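Side-chain contact in monoacylglycerol lipase (Palaeococcus ferrophilus, PDB 6QE2), which probably hydrolyses monoacylglycerols to glycerol and free fatty acids, as an archaeal serine hydrolase of the alpha/beta-hydrolase fold: residues A[65-70]-A[97-102]. Residues are numbered along the deposited sequence; the frame is centred on the assembly and turned at random.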
# COMPACT_ATOMS: atom_id res chain seq x y z
N GLU A 65 9.33 7.44 -6.34
CA GLU A 65 10.50 7.09 -5.56
C GLU A 65 10.36 5.67 -5.01
O GLU A 65 11.29 4.89 -5.08
CB GLU A 65 10.71 8.09 -4.43
CG GLU A 65 11.94 7.83 -3.61
CD GLU A 65 12.36 9.02 -2.77
OE1 GLU A 65 11.49 9.79 -2.35
OE2 GLU A 65 13.57 9.18 -2.54
N ALA A 66 9.19 5.35 -4.48
CA ALA A 66 8.95 4.02 -3.95
C ALA A 66 9.10 2.94 -5.03
O ALA A 66 9.64 1.88 -4.77
CB ALA A 66 7.58 3.93 -3.31
N MET A 67 8.63 3.22 -6.24
CA MET A 67 8.76 2.25 -7.32
C MET A 67 10.23 2.01 -7.68
O MET A 67 10.60 0.91 -8.02
CB MET A 67 7.94 2.64 -8.54
CG MET A 67 6.45 2.65 -8.27
SD MET A 67 5.48 2.63 -9.77
CE MET A 67 5.69 4.30 -10.36
N LYS A 68 11.06 3.04 -7.59
CA LYS A 68 12.49 2.88 -7.84
C LYS A 68 13.12 2.04 -6.72
O LYS A 68 14.04 1.29 -6.96
CB LYS A 68 13.18 4.23 -7.97
CG LYS A 68 12.95 4.87 -9.33
CD LYS A 68 13.63 6.22 -9.45
CE LYS A 68 13.33 6.84 -10.80
NZ LYS A 68 11.97 7.44 -10.85
N ILE A 69 12.62 2.18 -5.50
CA ILE A 69 13.09 1.38 -4.38
C ILE A 69 12.75 -0.09 -4.67
O ILE A 69 13.57 -0.96 -4.50
CB ILE A 69 12.48 1.83 -3.05
CG1 ILE A 69 13.10 3.16 -2.62
CG2 ILE A 69 12.70 0.79 -1.97
CD1 ILE A 69 12.31 3.89 -1.57
N ILE A 70 11.54 -0.33 -5.17
CA ILE A 70 11.13 -1.68 -5.52
C ILE A 70 12.02 -2.24 -6.63
O ILE A 70 12.39 -3.40 -6.59
CB ILE A 70 9.65 -1.75 -5.92
CG1 ILE A 70 8.76 -1.38 -4.74
CG2 ILE A 70 9.29 -3.14 -6.42
CD1 ILE A 70 7.33 -1.07 -5.13
N ALA A 97 2.94 -2.80 -10.94
CA ALA A 97 2.46 -3.84 -11.83
C ALA A 97 2.11 -3.31 -13.21
O ALA A 97 2.14 -4.06 -14.19
CB ALA A 97 1.25 -4.55 -11.21
N GLU A 98 1.80 -2.01 -13.30
CA GLU A 98 1.48 -1.39 -14.58
C GLU A 98 2.72 -0.95 -15.33
O GLU A 98 2.78 -1.08 -16.56
CB GLU A 98 0.55 -0.21 -14.34
CG GLU A 98 -0.86 -0.65 -14.02
CD GLU A 98 -1.75 0.45 -13.53
OE1 GLU A 98 -1.27 1.58 -13.29
OE2 GLU A 98 -2.96 0.19 -13.39
N THR A 99 3.73 -0.43 -14.62
CA THR A 99 4.89 0.16 -15.27
C THR A 99 6.09 -0.77 -15.37
O THR A 99 6.99 -0.51 -16.18
CB THR A 99 5.30 1.44 -14.53
OG1 THR A 99 5.57 1.12 -13.16
CG2 THR A 99 4.18 2.48 -14.59
N ARG A 100 6.15 -1.82 -14.55
CA ARG A 100 7.14 -2.90 -14.68
C ARG A 100 6.39 -4.23 -14.79
O ARG A 100 6.56 -5.12 -13.94
CB ARG A 100 8.09 -2.92 -13.49
CG ARG A 100 9.09 -1.76 -13.41
CD ARG A 100 8.47 -0.46 -12.86
NE ARG A 100 9.48 0.42 -12.27
CZ ARG A 100 9.32 1.72 -12.05
NH1 ARG A 100 8.17 2.32 -12.37
NH2 ARG A 100 10.30 2.44 -11.51
N PRO A 101 5.57 -4.40 -15.83
CA PRO A 101 4.57 -5.49 -15.81
C PRO A 101 5.16 -6.88 -15.75
O PRO A 101 4.51 -7.79 -15.23
CB PRO A 101 3.78 -5.28 -17.11
CG PRO A 101 4.18 -3.94 -17.62
CD PRO A 101 5.53 -3.64 -17.09
N ASP A 102 6.33 -7.08 -16.33
CA ASP A 102 6.93 -8.40 -16.39
C ASP A 102 7.91 -8.74 -15.28
O ASP A 102 8.52 -9.78 -15.31
CB ASP A 102 7.62 -8.59 -17.75
CG ASP A 102 6.69 -8.36 -18.92
OD1 ASP A 102 5.54 -8.80 -18.87
OD2 ASP A 102 7.11 -7.73 -19.90
O HOH W 1 9.40 5.22 -11.02
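Met67 on helix 63-77 slips beneath the guanidinium of Arg100, the residue at which the chain leaves helix 88-99. Its CB lies 3.5 Å from the guanidinium plane, displaced toward the rim, while SD comes within 3.8 Å of Arg100 NH1 and 3.7 Å of Thr99 OG1. An unbranched, pliable thioether suits this place: a turn at its last torsion (chi3 -74°) brings CE also to 3.8 Å from NH1. Arg100 bends at chi2 (79°), and its long aliphatic part carries the guanidinium to Met67 and the backbone of helix 63-77. A chi1 of 58° sets Thr99 OG1 between its backbone N and carbonyl carbon, where one small hydroxyl serves two partners: Arg100 NH1 donates to it over 3.0 Å, nearly straight at 160° and almost within the guanidinium plane, and it bonds to Arg95 O one helical turn back. Also at the guanidinium edge, a water accepts from Arg100 NH2 at 3.0 Å and, weakly, from Lys68 NZ, which stays 5.3 Å from NH2. Asp71, one turn after Met67, forms a salt bridge with NH2 and should partly neutralise the Arg100 charge beside Lys68. The contact thus joins helix 63-77 to the C-terminal end of helix 88-99 and the residue that follows, through a guanidinium with methylene over one face and polar partners at its edge, which should limit its tilt and rotation.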